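Side-chain contacts in protein DOA1 (Saccharomyces cerevisiae, PDB 3ODT), which probably binds ubiquitin through its WD40 beta-propeller domain, a property linked to the turnover of F-box proteins: residues Val116-Ser121 against Ala126-Glu131; Ala148-Val151 against Lys157-Thr160. One frame throughout, in Å; residues are numbered along the deposited sequence.

Contact 1 (Val116-Ser121 against Ala126-Glu131); sequences VVISGS and AKVWKE
Val-116, Ile-118 and Val-128 line most of one face of this two-stranded pairing as a row of interlocking branched side chains. Val-128 stands opposite Ile-118 and diagonal to Val-116, one methyl turned to each: its CG1 is pressed to 3.5 Å from CG1 of Val-116, tighter than ordinary van der Waals contact, while CG2 rests 3.9 Å from CD1 of Ile-118. With CG1 of Val-116 anti to the backbone N (chi1 -179°), that methyl is the one presented to Val-128, and CG2 is left to lie against CE of the extended Lys-130 side chain at 3.8 Å. Ala-126 pairs with Gly-120 at the other end, and its methyl packs on Ala-148 of the next sheet. The strands are the antiparallel hairpin 116-121/125-130, the two middle strands of a four-stranded WD40 blade, and Trp-129 occupies the tryptophan position of the WD signature, here followed by Lys-130. On the face it shares with Val-117, Ser-119 and Lys-127, the indole turns its CD1-NE1 edge to strand 116-121. CD1 fits against CG1 of Val-117 at 4.0 Å, and NE1 donates to OG of Ser-119 over 3.0 Å. That bond is nearly straight (173°) and lies in the ring plane, so it fixes the indole's rotation. A chi1 of 54° swings the Ser-119 hydroxyl toward the indole, and OG is also hydrogen-bonded to NE2 of His-103; this buried His-Ser-Trp chain is a familiar WD40 network. CB of Lys-127 covers OG of Ser-119 at 3.7 Å, while the lysine amine turns away to Asn-137. Beneath the side chains, Val-117 with Trp-129 and Ser-119 with Lys-127 form the hydrogen-bonded pairs.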
ATOM      1  N   VAL A 116       5.007 -11.927  -9.091  1.00 10.81           N
ATOM      2  CA  VAL A 116       5.408 -12.188  -7.712  1.00 10.09           C
ATOM      3  C   VAL A 116       4.472 -11.486  -6.748  1.00  7.59           C
ATOM      4  O   VAL A 116       4.200 -10.313  -6.905  1.00 10.74           O
ATOM      5  CB  VAL A 116       6.861 -11.708  -7.438  1.00 14.58           C
ATOM      6  CG1 VAL A 116       7.257 -12.026  -5.992  1.00 15.74           C
ATOM      7  CG2 VAL A 116       7.805 -12.362  -8.418  1.00 13.84           C
ATOM      8  N   VAL A 117       3.972 -12.221  -5.761  1.00  8.12           N
ATOM      9  CA  VAL A 117       3.239 -11.608  -4.667  1.00  8.01           C
ATOM     10  C   VAL A 117       4.193 -11.528  -3.483  1.00  7.39           C
ATOM     11  O   VAL A 117       4.896 -12.494  -3.162  1.00  8.06           O
ATOM     12  CB  VAL A 117       2.017 -12.446  -4.252  1.00  8.04           C
ATOM     13  CG1 VAL A 117       1.259 -11.783  -3.100  1.00 11.19           C
ATOM     14  CG2 VAL A 117       1.109 -12.631  -5.444  1.00 10.57           C
ATOM     15  N   ILE A 118       4.241 -10.379  -2.820  1.00  7.27           N
ATOM     16  CA  ILE A 118       5.004 -10.286  -1.589  1.00  7.32           C
ATOM     17  C   ILE A 118       4.131  -9.698  -0.496  1.00  6.67           C
ATOM     18  O   ILE A 118       3.445  -8.690  -0.702  1.00  6.84           O
ATOM     19  CB  ILE A 118       6.358  -9.539  -1.773  1.00  7.01           C
ATOM     20  CG1 ILE A 118       7.217  -9.655  -0.509  1.00  7.16           C
ATOM     21  CG2 ILE A 118       6.158  -8.108  -2.209  1.00  7.64           C
ATOM     22  CD1 ILE A 118       8.629  -9.113  -0.672  1.00  9.27           C
ATOM     23  N   SER A 119       4.148 -10.361   0.664  1.00  6.35           N
ATOM     24  CA  SER A 119       3.268 -10.020   1.774  1.00  6.52           C
ATOM     25  C   SER A 119       4.103  -9.708   3.022  1.00  5.50           C
ATOM     26  O   SER A 119       5.183 -10.290   3.242  1.00  7.41           O
ATOM     27  CB  SER A 119       2.303 -11.175   2.066  1.00  7.36           C
ATOM     28  OG  SER A 119       3.036 -12.374   2.273  1.00  7.47           O
ATOM     29  N   GLY A 120       3.610  -8.747   3.810  1.00  5.77           N
ATOM     30  CA  GLY A 120       4.184  -8.399   5.095  1.00  6.55           C
ATOM     31  C   GLY A 120       3.233  -8.793   6.193  1.00  7.06           C
ATOM     32  O   GLY A 120       2.015  -8.681   6.045  1.00  6.83           O
ATOM     33  N   SER A 121       3.784  -9.210   7.330  1.00  5.93           N
ATOM     34  CA  SER A 121       2.947  -9.685   8.428  1.00  7.51           C
ATOM     35  C   SER A 121       3.435  -9.355   9.821  1.00  6.92           C
ATOM     36  O   SER A 121       4.648  -9.252  10.102  1.00  6.54           O
ATOM     37  CB  SER A 121       2.768 -11.211   8.264  1.00  7.40           C
ATOM     38  OG  SER A 121       2.112 -11.852   9.362  1.00  6.86           O
ATOM     39  N   ALA A 126       8.125 -11.506   6.009  1.00  6.67           N
ATOM     40  CA  ALA A 126       7.498 -11.247   4.718  1.00  6.34           C
ATOM     41  C   ALA A 126       7.593 -12.565   3.983  1.00  8.47           C
ATOM     42  O   ALA A 126       8.494 -13.386   4.269  1.00  7.68           O
ATOM     43  CB  ALA A 126       8.208 -10.170   3.951  1.00  9.38           C
ATOM     44  N   LYS A 127       6.677 -12.788   3.044  1.00  7.10           N
ATOM     45  CA  LYS A 127       6.691 -14.017   2.286  1.00  7.24           C
ATOM     46  C   LYS A 127       6.575 -13.662   0.826  1.00  7.22           C
ATOM     47  O   LYS A 127       5.850 -12.736   0.438  1.00  6.34           O
ATOM     48  CB  LYS A 127       5.577 -14.965   2.733  1.00  7.77           C
ATOM     49  CG  LYS A 127       5.918 -15.672   4.071  1.00  9.50           C
ATOM     50  CD  LYS A 127       4.756 -16.476   4.651  1.00 10.01           C
ATOM     51  CE  LYS A 127       5.202 -17.326   5.844  1.00 12.34           C
ATOM     52  NZ  LYS A 127       6.065 -16.671   6.856  1.00 12.85           N
ATOM     53  N   VAL A 128       7.282 -14.421   0.005  1.00  7.79           N
ATOM     54  CA  VAL A 128       7.290 -14.210  -1.433  1.00  7.26           C
ATOM     55  C   VAL A 128       6.676 -15.434  -2.092  1.00  7.11           C
ATOM     56  O   VAL A 128       7.084 -16.594  -1.828  1.00  7.89           O
ATOM     57  CB  VAL A 128       8.723 -14.055  -1.965  1.00  7.51           C
ATOM     58  CG1 VAL A 128       8.730 -13.935  -3.518  1.00  9.29           C
ATOM     59  CG2 VAL A 128       9.392 -12.879  -1.309  1.00 10.44           C
ATOM     60  N   TRP A 129       5.671 -15.181  -2.926  1.00  7.91           N
ATOM     61  CA  TRP A 129       4.840 -16.236  -3.504  1.00  8.60           C
ATOM     62  C   TRP A 129       4.816 -16.140  -5.026  1.00  8.19           C
ATOM     63  O   TRP A 129       4.753 -15.053  -5.585  1.00  9.98           O
ATOM     64  CB  TRP A 129       3.398 -16.121  -3.013  1.00  8.97           C
ATOM     65  CG  TRP A 129       3.191 -15.763  -1.583  1.00  8.24           C
ATOM     66  CD1 TRP A 129       3.302 -14.518  -1.043  1.00  6.65           C
ATOM     67  CD2 TRP A 129       2.762 -16.631  -0.509  1.00  7.59           C
ATOM     68  NE1 TRP A 129       2.995 -14.561   0.284  1.00  7.48           N
ATOM     69  CE2 TRP A 129       2.674 -15.841   0.650  1.00  7.57           C
ATOM     70  CE3 TRP A 129       2.490 -17.988  -0.413  1.00  8.68           C
ATOM     71  CZ2 TRP A 129       2.280 -16.351   1.884  1.00  9.36           C
ATOM     72  CZ3 TRP A 129       2.112 -18.511   0.827  1.00  9.68           C
ATOM     73  CH2 TRP A 129       2.008 -17.678   1.957  1.00  8.24           C
ATOM     74  N   LYS A 130       4.890 -17.285  -5.683  1.00  9.28           N
ATOM     75  CA  LYS A 130       4.766 -17.358  -7.128  1.00  9.61           C
ATOM     76  C   LYS A 130       3.914 -18.547  -7.474  1.00 12.20           C
ATOM     77  O   LYS A 130       4.061 -19.621  -6.895  1.00 12.41           O
ATOM     78  CB  LYS A 130       6.135 -17.514  -7.789  1.00 14.19           C
ATOM     79  CG  LYS A 130       7.142 -16.450  -7.380  1.00 15.74           C
ATOM     80  CD  LYS A 130       8.507 -16.721  -8.029  1.00 20.98           C
ATOM     81  CE  LYS A 130       9.508 -15.664  -7.675  1.00 22.61           C
ATOM     82  NZ  LYS A 130      10.837 -15.867  -8.346  1.00 25.48           N
ATOM     83  N   GLU A 131       3.020 -18.345  -8.428  1.00 17.20           N
ATOM     84  CA  GLU A 131       2.144 -19.404  -8.911  1.00 26.75           C
ATOM     85  C   GLU A 131       1.424 -20.119  -7.761  1.00 24.77           C
ATOM     86  O   GLU A 131       1.215 -21.339  -7.798  1.00 22.49           O
ATOM     87  CB  GLU A 131       2.950 -20.379  -9.774  1.00 31.50           C
ATOM     88  CG  GLU A 131       3.368 -19.760 -11.114  1.00 37.62           C
ATOM     89  CD  GLU A 131       4.495 -20.506 -11.825  1.00 55.93           C
ATOM     90  OE1 GLU A 131       4.902 -21.593 -11.359  1.00 61.01           O
ATOM     91  OE2 GLU A 131       4.972 -19.997 -12.863  1.00 59.75           O
TER

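Contact 2 (Ala148-Val151 against Lys157-Thr160); sequences AKVV and KFLT
The Phe-158 ring turns an edge, not a face, to Val-150: CD1 lies 4.2 Å from both CA and CG2 of that residue, and the Lys-149 carbonyl oxygen also lies near the ring plane. A chi1 of -46° sets CG of Phe-158 beside the backbone N, which brings CD1 to Val-150. Val-128 and Ile-118 of the preceding sheet touch the Phe-158 side chain as well, so it is packed between two sheets. CB of Phe-158 passes 3.7 Å from O of Lys-149. Further along this face, the Ala-148 methyl meets CG2 of Thr-160 at 4.0 Å. The Thr-160 hydroxyl points elsewhere, bonded to His-141 and to NE1 of Trp-170, a histidine-hydroxyl-tryptophan arrangement known from WD40 blades; the hairpin here pairs the first two strands of its blade. Lys-149 and Leu-159 form the hydrogen-bonded pair, joined by two backbone bonds. Where the chain turns a corner at Val-151, the pairing continues through one more bond, from N of Val-151 to O of Lys-157 at 2.8 Å, bent to 145° and with the donor tilted from the carbonyl plane. The corner directs the Val-151 side chain at the partner strand: CB sits 3.3 Å from O of Lys-157, and CG2 packs against CB of Leu-159 at 3.8 Å. On that same side Leu-159 also reaches Leu-190 of the following sheet, and the Lys-149 amine leads off to a salt bridge with Asp-147.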
ATOM      1  N   ALA A 148       6.517  -4.802   2.580  1.00  7.17           N
ATOM      2  CA  ALA A 148       7.433  -5.624   1.808  1.00  6.51           C
ATOM      3  C   ALA A 148       7.187  -5.317   0.335  1.00  4.88           C
ATOM      4  O   ALA A 148       6.027  -5.212  -0.132  1.00  6.12           O
ATOM      5  CB  ALA A 148       7.223  -7.140   2.093  1.00  7.60           C
ATOM      6  N   LYS A 149       8.279  -5.159  -0.392  1.00  6.05           N
ATOM      7  CA  LYS A 149       8.242  -4.799  -1.808  1.00  5.81           C
ATOM      8  C   LYS A 149       9.273  -5.580  -2.593  1.00  7.86           C
ATOM      9  O   LYS A 149      10.349  -5.928  -2.074  1.00  8.68           O
ATOM     10  CB  LYS A 149       8.522  -3.316  -1.980  1.00  8.45           C
ATOM     11  CG  LYS A 149       7.463  -2.390  -1.425  1.00  5.72           C
ATOM     12  CD  LYS A 149       6.140  -2.513  -2.157  1.00  7.37           C
ATOM     13  CE  LYS A 149       5.304  -1.233  -2.053  1.00  8.81           C
ATOM     14  NZ  LYS A 149       4.579  -1.091  -0.777  1.00  8.61           N
ATOM     15  N   VAL A 150       8.948  -5.835  -3.843  1.00  7.36           N
ATOM     16  CA  VAL A 150       9.891  -6.420  -4.758  1.00  8.18           C
ATOM     17  C   VAL A 150      10.827  -5.308  -5.272  1.00  8.63           C
ATOM     18  O   VAL A 150      10.377  -4.275  -5.768  1.00  9.63           O
ATOM     19  CB  VAL A 150       9.156  -7.061  -5.956  1.00 10.00           C
ATOM     20  CG1 VAL A 150      10.176  -7.533  -7.007  1.00 11.80           C
ATOM     21  CG2 VAL A 150       8.289  -8.221  -5.487  1.00 11.38           C
ATOM     22  N   VAL A 151      12.125  -5.522  -5.143  1.00  9.91           N
ATOM     23  CA  VAL A 151      13.116  -4.624  -5.734  1.00 10.11           C
ATOM     24  C   VAL A 151      13.395  -5.062  -7.176  1.00 10.70           C
ATOM     25  O   VAL A 151      13.332  -4.263  -8.109  1.00 16.07           O
ATOM     26  CB  VAL A 151      14.392  -4.638  -4.900  1.00  8.12           C
ATOM     27  CG1 VAL A 151      15.501  -3.841  -5.602  1.00 12.29           C
ATOM     28  CG2 VAL A 151      14.106  -4.049  -3.513  1.00 11.30           C
ATOM     29  N   LYS A 157      15.377  -9.892  -5.429  1.00 11.13           N
ATOM     30  CA  LYS A 157      15.690  -8.950  -4.355  1.00  9.67           C
ATOM     31  C   LYS A 157      14.428  -8.290  -3.852  1.00  7.43           C
ATOM     32  O   LYS A 157      13.586  -7.869  -4.643  1.00  7.66           O
ATOM     33  CB  LYS A 157      16.687  -7.890  -4.845  1.00 10.65           C
ATOM     34  CG  LYS A 157      18.093  -8.426  -4.963  1.00 13.28           C
ATOM     35  CD  LYS A 157      19.090  -7.346  -5.424  1.00 15.10           C
ATOM     36  CE  LYS A 157      20.518  -7.841  -5.289  1.00 15.59           C
ATOM     37  NZ  LYS A 157      21.495  -6.846  -5.798  1.00 20.96           N
ATOM     38  N   PHE A 158      14.311  -8.226  -2.538  1.00  8.11           N
ATOM     39  CA  PHE A 158      13.109  -7.783  -1.859  1.00  5.58           C
ATOM     40  C   PHE A 158      13.510  -6.805  -0.776  1.00  6.05           C
ATOM     41  O   PHE A 158      14.650  -6.838  -0.264  1.00  6.60           O
ATOM     42  CB  PHE A 158      12.370  -8.975  -1.245  1.00  8.20           C
ATOM     43  CG  PHE A 158      12.242 -10.132  -2.207  1.00  7.61           C
ATOM     44  CD1 PHE A 158      11.437 -10.016  -3.306  1.00 11.50           C
ATOM     45  CD2 PHE A 158      12.987 -11.290  -2.045  1.00  8.60           C
ATOM     46  CE1 PHE A 158      11.336 -11.041  -4.219  1.00 11.51           C
ATOM     47  CE2 PHE A 158      12.909 -12.303  -2.961  1.00 10.61           C
ATOM     48  CZ  PHE A 158      12.068 -12.186  -4.047  1.00  9.33           C
ATOM     49  N   LEU A 159      12.574  -5.958  -0.393  1.00  6.41           N
ATOM     50  CA  LEU A 159      12.808  -4.940   0.634  1.00  6.03           C
ATOM     51  C   LEU A 159      11.669  -4.990   1.658  1.00  4.91           C
ATOM     52  O   LEU A 159      10.507  -5.063   1.288  1.00  7.38           O
ATOM     53  CB  LEU A 159      12.851  -3.560  -0.009  1.00  7.75           C
ATOM     54  CG  LEU A 159      13.513  -2.445   0.794  1.00  9.14           C
ATOM     55  CD1 LEU A 159      15.021  -2.644   0.946  1.00  9.20           C
ATOM     56  CD2 LEU A 159      13.218  -1.104   0.117  1.00 10.39           C
ATOM     57  N   THR A 160      12.017  -4.986   2.938  1.00  5.90           N
ATOM     58  CA  THR A 160      11.040  -5.063   4.004  1.00  7.10           C
ATOM     59  C   THR A 160      11.255  -3.931   5.006  1.00  6.61           C
ATOM     60  O   THR A 160      12.394  -3.467   5.222  1.00  6.98           O
ATOM     61  CB  THR A 160      11.157  -6.429   4.739  1.00  7.93           C
ATOM     62  OG1 THR A 160      12.499  -6.607   5.210  1.00  7.80           O
ATOM     63  CG2 THR A 160      10.787  -7.595   3.787  1.00 10.08           C
TER

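In the fold
From the N terminus, the chain first closes contact 1 through the short turn between residues 121 and 126, joining the second and third strands of one sheet. It then runs through the fourth strand, 133-139, and enters the next sheet, where contact 2 closes the loop between its first and second strands. The two hairpins therefore follow in series, neither nested nor crossed, with centres about 10 Å apart. They meet face to face between neighbouring propeller blades: the Ala-126 methyl packs on Thr-160, and Ile-118 reaches the Ala-148 carbonyl. The facing side chains, those on the Ile-118/Ala-126 and Ala-148/Phe-158 faces, form one packed layer between the blades.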